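Local coordinates for RabGDI protein (Plasmodium falciparum 3D7, PDB 3P1W), which probably acts as a Rab GDP-dissociation inhibitor, binding Rab GTPases in their GDP-bound form and taking part in their cycling between membranes and cytosol, at residues G122-Q127 with E339-N344; K317-K322 with D425-T430. All blocks are in the same frame, centred on the assembly; numbering follows the deposited sequence.

The two contacts lie on opposite sides of the centre of the chain, their centres 39 Å apart and their nearest atoms about 27 Å apart, so neither touches the other. Both reach the same large mixed sheet. Contact 1 sets a polar loop against strand 117-129, whereas contact 2 joins the beginning of strand 320-333 to the short strand 427-429, which belongs to a separate, eight-stranded sheet. Along the chain the segments alternate: strand 320-333 starts in contact 2 and leads into the loop at 339-344 of contact 1, and the chain later returns to 425-430.

Contact 1 (G122-Q127 with E339-N344); sequences GSYVYQ and ETNQTN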
loop_
_atom_site.group_PDB
_atom_site.type_symbol
_atom_site.label_atom_id
_atom_site.label_comp_id
_atom_site.label_asym_id
_atom_site.label_seq_id
_atom_site.Cartn_x
_atom_site.Cartn_y
_atom_site.Cartn_z
ATOM N N GLY A 122 2.137 14.848 5.764
ATOM C CA GLY A 122 3.263 15.161 4.918
ATOM C C GLY A 122 3.842 14.013 4.140
ATOM O O GLY A 122 3.687 12.858 4.501
ATOM N N SER A 123 4.502 14.372 3.052
ATOM C CA SER A 123 5.160 13.424 2.163
ATOM C C SER A 123 6.604 13.858 2.038
ATOM O O SER A 123 6.863 15.031 1.705
ATOM C CB SER A 123 4.522 13.494 0.783
ATOM O OG SER A 123 3.106 13.504 0.852
ATOM N N TYR A 124 7.529 12.936 2.307
ATOM C CA TYR A 124 8.962 13.198 2.351
ATOM C C TYR A 124 9.679 12.209 1.455
ATOM O O TYR A 124 9.203 11.057 1.236
ATOM C CB TYR A 124 9.520 13.104 3.785
ATOM C CG TYR A 124 8.976 14.205 4.659
ATOM C CD1 TYR A 124 9.716 15.354 4.887
ATOM C CD2 TYR A 124 7.680 14.128 5.187
ATOM C CE1 TYR A 124 9.203 16.397 5.644
ATOM C CE2 TYR A 124 7.139 15.190 5.944
ATOM C CZ TYR A 124 7.900 16.320 6.150
ATOM O OH TYR A 124 7.406 17.375 6.906
ATOM N N VAL A 125 10.860 12.625 1.000
ATOM C CA VAL A 125 11.734 11.767 0.233
ATOM C C VAL A 125 13.168 11.896 0.773
ATOM O O VAL A 125 13.583 12.973 1.220
ATOM C CB VAL A 125 11.653 12.089 -1.261
ATOM C CG1 VAL A 125 12.121 13.557 -1.566
ATOM C CG2 VAL A 125 12.428 11.045 -2.104
ATOM N N TYR A 126 13.913 10.793 0.728
ATOM C CA TYR A 126 15.310 10.777 1.212
ATOM C C TYR A 126 16.270 11.172 0.095
ATOM O O TYR A 126 16.234 10.610 -1.004
ATOM C CB TYR A 126 15.598 9.361 1.675
ATOM C CG TYR A 126 16.865 9.105 2.437
ATOM C CD1 TYR A 126 16.810 8.732 3.765
ATOM C CD2 TYR A 126 18.101 9.100 1.800
ATOM C CE1 TYR A 126 17.951 8.410 4.458
ATOM C CE2 TYR A 126 19.245 8.771 2.486
ATOM C CZ TYR A 126 19.146 8.430 3.825
ATOM O OH TYR A 126 20.264 8.115 4.532
ATOM N N GLN A 127 17.117 12.162 0.384
ATOM C CA GLN A 127 18.206 12.564 -0.472
ATOM C C GLN A 127 19.293 13.110 0.487
ATOM O O GLN A 127 19.137 14.172 1.092
ATOM C CB GLN A 127 17.773 13.647 -1.486
ATOM C CG GLN A 127 18.880 13.980 -2.490
ATOM C CD GLN A 127 18.814 15.387 -3.065
ATOM O OE1 GLN A 127 19.620 16.260 -2.707
ATOM N NE2 GLN A 127 17.869 15.612 -3.974
ATOM N N GLU A 339 12.808 16.164 11.727
ATOM C CA GLU A 339 12.891 16.728 10.374
ATOM C C GLU A 339 11.667 16.429 9.475
ATOM O O GLU A 339 11.764 16.431 8.235
ATOM C CB GLU A 339 14.190 16.299 9.668
ATOM C CG GLU A 339 15.483 16.359 10.536
ATOM C CD GLU A 339 15.742 17.721 11.235
ATOM O OE1 GLU A 339 15.419 18.782 10.661
ATOM O OE2 GLU A 339 16.312 17.718 12.359
ATOM N N THR A 340 10.517 16.174 10.094
ATOM C CA THR A 340 9.268 16.047 9.362
ATOM C C THR A 340 8.280 17.097 9.882
ATOM O O THR A 340 7.065 16.905 9.829
ATOM C CB THR A 340 8.668 14.638 9.493
ATOM O OG1 THR A 340 8.401 14.363 10.863
ATOM C CG2 THR A 340 9.628 13.616 8.957
ATOM N N ASN A 341 8.818 18.212 10.372
ATOM C CA ASN A 341 8.003 19.365 10.717
ATOM C C ASN A 341 6.951 19.041 11.781
ATOM O O ASN A 341 5.846 19.582 11.776
ATOM C CB ASN A 341 7.392 19.915 9.410
ATOM C CG ASN A 341 8.469 20.378 8.436
ATOM O OD1 ASN A 341 9.080 21.444 8.640
ATOM N ND2 ASN A 341 8.748 19.580 7.413
ATOM N N GLN A 342 7.316 18.137 12.695
ATOM C CA GLN A 342 6.449 17.708 13.786
ATOM C C GLN A 342 5.106 17.169 13.287
ATOM O O GLN A 342 4.091 17.253 13.991
ATOM C CB GLN A 342 6.242 18.843 14.818
ATOM C CG GLN A 342 7.525 19.294 15.546
ATOM C CD GLN A 342 8.154 18.171 16.374
ATOM O OE1 GLN A 342 9.170 17.589 15.980
ATOM N NE2 GLN A 342 7.546 17.856 17.520
ATOM N N THR A 343 5.103 16.590 12.090
ATOM C CA THR A 343 3.856 16.035 11.523
ATOM C C THR A 343 3.308 14.875 12.354
ATOM O O THR A 343 4.069 14.102 12.953
ATOM C CB THR A 343 4.014 15.584 10.065
ATOM O OG1 THR A 343 5.195 14.763 9.925
ATOM C CG2 THR A 343 4.077 16.817 9.136
ATOM N N ASN A 344 1.983 14.779 12.400
ATOM C CA ASN A 344 1.295 13.728 13.170
ATOM C C ASN A 344 1.055 12.477 12.335
ATOM O O ASN A 344 0.659 11.425 12.860
ATOM C CB ASN A 344 -0.023 14.259 13.729
ATOM C CG ASN A 344 0.187 15.260 14.833
ATOM O OD1 ASN A 344 1.029 15.060 15.700
ATOM N ND2 ASN A 344 -0.561 16.350 14.804
#
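Gly122 and Thr343 bring the two backbones nearest, their CA atoms 6.7 Å apart, where strand 122-127 faces a tight turn, Thr340 to Thr343, whose type I' shape is closed by a bond from Thr343 N to Thr340 O. The gap is bridged mainly by one ring, that of Tyr124. Its CG stands beside the backbone N, anti to the carbonyl carbon (chi1 -67°), which carries the ring toward the loop. The methyl CG2 of Thr340 sits over the ring centre, 4.1 Å from the centroid and nearly on the ring normal, a CH-pi contact; CB of Thr340 follows over the same ring, 3.8 Å from Tyr124 CZ. At the phenol end the amide of Asn341 arrives at the ring edge, and its ND2 donates to Tyr124 OH over 2.6 Å in an almost straight bond (174°). The two flat groups lie 25° apart, nearly coplanar, and the hydroxyl falls in the amide plane. This loop joins strand 320-333 to strand 346-350, which pairs in parallel with strand 117-129; backbone bonds from Tyr124 to Gln347 and Ile349 fix the base of the tyrosine within the mixed sheet. Thr340 O receives a second bond within the turn, from Thr343 OG1 at 2.8 Å, with the donor tilted somewhat from the carbonyl plane. The hydroxyl of Thr340 turns elsewhere, bonding to Ile337 O, while its methyl faces the ring. Thr343 CG2 lies 4.0 Å from Tyr124 OH, adding a methyl beside the phenol oxygen. Around the ring, Cys346 and Ile348 of strand 346-350 and Lys142 of strand 138-142 also touch Tyr124.

Contact 2 (K317-K322 with D425-T430); sequences KNKIKK and DNIFVT
Where two beta sheets of the GDI fold approach each other, a buried lysine ties the start of strand 320-333 to strand 427-429: Lys319 just precedes the first strand, and its partners lie on and just before the second. The Lys319 chain bends at chi2 and chi3 (-51° and -65°), then runs straight to NZ. There it forms a salt bridge with the carboxylate of Asp425, which comes from the opposite direction; Lys319 NZ lies 2.9 Å from Asp425 OD2, on the syn lone pair of that oxygen, and makes a weak bond to OD1 as well. A third acceptor, the carbonyl O of Ile427, lies 2.9 Å from Lys319 NZ, in the carbonyl plane and on a lone pair. The charge is thus shared between a carboxylate and a main-chain oxygen, which probably favours the protonated lysine. Asp425 is itself held in place, since its OD1 accepts from Ile427 N over 2.8 Å, the donor standing above the carboxylate plane. Beside the polar group, Lys319 CE packs 4.0 Å from Val429 CG2, and Ile320 CG2 meets Val429 CG1 at 3.7 Å, their side chains crossing at about a right angle. Pro423 also touches Lys319, and Met314 and Tyr416 touch Ile320. Backbone bonds join Lys319 to Thr419, and Asn426 and Phe428 to Val306 in the parallel neighbour of strand 427-429. The bond from Asp425 OD1 to the amide two residues on defines an Asx turn, here leading directly into strand 427-429.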
loop_
_atom_site.group_PDB
_atom_site.type_symbol
_atom_site.label_atom_id
_atom_site.label_comp_id
_atom_site.label_asym_id
_atom_site.label_seq_id
_atom_site.Cartn_x
_atom_site.Cartn_y
_atom_site.Cartn_z
ATOM N N LYS A 317 -0.535 -27.774 -5.482
ATOM C CA LYS A 317 0.551 -27.768 -6.451
ATOM C C LYS A 317 0.447 -26.584 -7.411
ATOM O O LYS A 317 -0.629 -26.269 -7.884
ATOM C CB LYS A 317 0.490 -29.095 -7.230
ATOM C CG LYS A 317 1.583 -29.347 -8.221
ATOM C CD LYS A 317 1.286 -30.552 -9.122
ATOM C CE LYS A 317 1.366 -31.881 -8.404
ATOM N NZ LYS A 317 0.955 -33.038 -9.305
ATOM N N ASN A 318 1.577 -25.912 -7.653
ATOM C CA ASN A 318 1.699 -24.903 -8.698
ATOM C C ASN A 318 0.641 -23.797 -8.613
ATOM O O ASN A 318 0.016 -23.411 -9.615
ATOM C CB ASN A 318 1.684 -25.577 -10.072
ATOM C CG ASN A 318 2.259 -24.691 -11.154
ATOM O OD1 ASN A 318 3.107 -23.835 -10.884
ATOM N ND2 ASN A 318 1.792 -24.874 -12.377
ATOM N N LYS A 319 0.436 -23.288 -7.405
ATOM C CA LYS A 319 -0.495 -22.183 -7.162
ATOM C C LYS A 319 0.242 -20.886 -6.884
ATOM O O LYS A 319 -0.165 -19.837 -7.369
ATOM C CB LYS A 319 -1.403 -22.460 -5.972
ATOM C CG LYS A 319 -2.440 -23.569 -6.175
ATOM C CD LYS A 319 -3.265 -23.390 -7.446
ATOM C CE LYS A 319 -4.143 -22.158 -7.439
ATOM N NZ LYS A 319 -4.906 -21.991 -8.701
ATOM N N ILE A 320 1.306 -20.970 -6.103
ATOM C CA ILE A 320 2.077 -19.782 -5.735
ATOM C C ILE A 320 3.565 -20.024 -5.887
ATOM O O ILE A 320 4.042 -21.166 -5.840
ATOM C CB ILE A 320 1.788 -19.320 -4.288
ATOM C CG1 ILE A 320 2.015 -20.463 -3.296
ATOM C CG2 ILE A 320 0.355 -18.774 -4.188
ATOM C CD1 ILE A 320 1.621 -20.124 -1.878
ATOM N N LYS A 321 4.285 -18.922 -6.055
ATOM C CA LYS A 321 5.726 -18.935 -6.187
ATOM C C LYS A 321 6.255 -17.897 -5.209
ATOM O O LYS A 321 5.761 -16.788 -5.198
ATOM C CB LYS A 321 6.054 -18.535 -7.607
ATOM C CG LYS A 321 7.500 -18.226 -7.965
ATOM C CD LYS A 321 7.615 -18.045 -9.495
ATOM C CE LYS A 321 6.876 -16.775 -10.016
ATOM N NZ LYS A 321 6.671 -16.795 -11.519
ATOM N N LYS A 322 7.233 -18.270 -4.391
ATOM C CA LYS A 322 7.895 -17.335 -3.503
ATOM C C LYS A 322 8.894 -16.491 -4.304
ATOM O O LYS A 322 9.746 -17.026 -5.047
ATOM C CB LYS A 322 8.558 -18.084 -2.342
ATOM C CG LYS A 322 9.316 -17.198 -1.346
ATOM C CD LYS A 322 9.947 -18.013 -0.206
ATOM C CE LYS A 322 11.107 -17.254 0.494
ATOM N NZ LYS A 322 11.409 -17.751 1.927
ATOM N N ASP A 425 -8.169 -23.885 -12.853
ATOM C CA ASP A 425 -8.917 -24.481 -11.750
ATOM C C ASP A 425 -9.889 -23.511 -11.055
ATOM O O ASP A 425 -10.612 -23.926 -10.143
ATOM C CB ASP A 425 -7.943 -25.084 -10.737
ATOM C CG ASP A 425 -7.114 -24.028 -9.994
ATOM O OD1 ASP A 425 -7.319 -22.791 -10.177
ATOM O OD2 ASP A 425 -6.240 -24.457 -9.216
ATOM N N ASN A 426 -9.879 -22.230 -11.454
ATOM C CA ASN A 426 -10.766 -21.209 -10.857
ATOM C C ASN A 426 -10.490 -20.893 -9.380
ATOM O O ASN A 426 -11.381 -20.403 -8.661
ATOM C CB ASN A 426 -12.245 -21.562 -11.068
ATOM C CG ASN A 426 -12.677 -21.365 -12.501
ATOM O OD1 ASN A 426 -12.330 -20.355 -13.104
ATOM N ND2 ASN A 426 -13.450 -22.310 -13.047
ATOM N N ILE A 427 -9.241 -21.115 -8.954
ATOM C CA ILE A 427 -8.793 -20.705 -7.633
ATOM C C ILE A 427 -7.835 -19.531 -7.858
ATOM O O ILE A 427 -6.718 -19.727 -8.364
ATOM C CB ILE A 427 -8.098 -21.830 -6.861
ATOM C CG1 ILE A 427 -9.054 -23.023 -6.672
ATOM C CG2 ILE A 427 -7.629 -21.333 -5.481
ATOM C CD1 ILE A 427 -8.378 -24.249 -6.133
ATOM N N PHE A 428 -8.318 -18.330 -7.538
ATOM C CA PHE A 428 -7.584 -17.080 -7.796
ATOM C C PHE A 428 -6.933 -16.687 -6.502
ATOM O O PHE A 428 -7.639 -16.482 -5.512
ATOM C CB PHE A 428 -8.545 -15.970 -8.235
ATOM C CG PHE A 428 -9.181 -16.218 -9.570
ATOM C CD1 PHE A 428 -8.695 -15.598 -10.706
ATOM C CD2 PHE A 428 -10.239 -17.117 -9.696
ATOM C CE1 PHE A 428 -9.270 -15.845 -11.944
ATOM C CE2 PHE A 428 -10.819 -17.383 -10.948
ATOM C CZ PHE A 428 -10.327 -16.735 -12.072
ATOM N N VAL A 429 -5.605 -16.602 -6.511
ATOM C CA VAL A 429 -4.822 -16.358 -5.304
ATOM C C VAL A 429 -4.274 -14.928 -5.307
ATOM O O VAL A 429 -3.654 -14.500 -6.270
ATOM C CB VAL A 429 -3.667 -17.375 -5.141
ATOM C CG1 VAL A 429 -2.953 -17.162 -3.834
ATOM C CG2 VAL A 429 -4.219 -18.844 -5.173
ATOM N N THR A 430 -4.544 -14.190 -4.242
ATOM C CA THR A 430 -3.972 -12.831 -4.080
ATOM C C THR A 430 -2.472 -12.927 -3.782
ATOM O O THR A 430 -2.017 -13.846 -3.095
ATOM C CB THR A 430 -4.688 -12.021 -2.997
ATOM O OG1 THR A 430 -4.682 -12.723 -1.754
ATOM C CG2 THR A 430 -6.130 -11.682 -3.417
#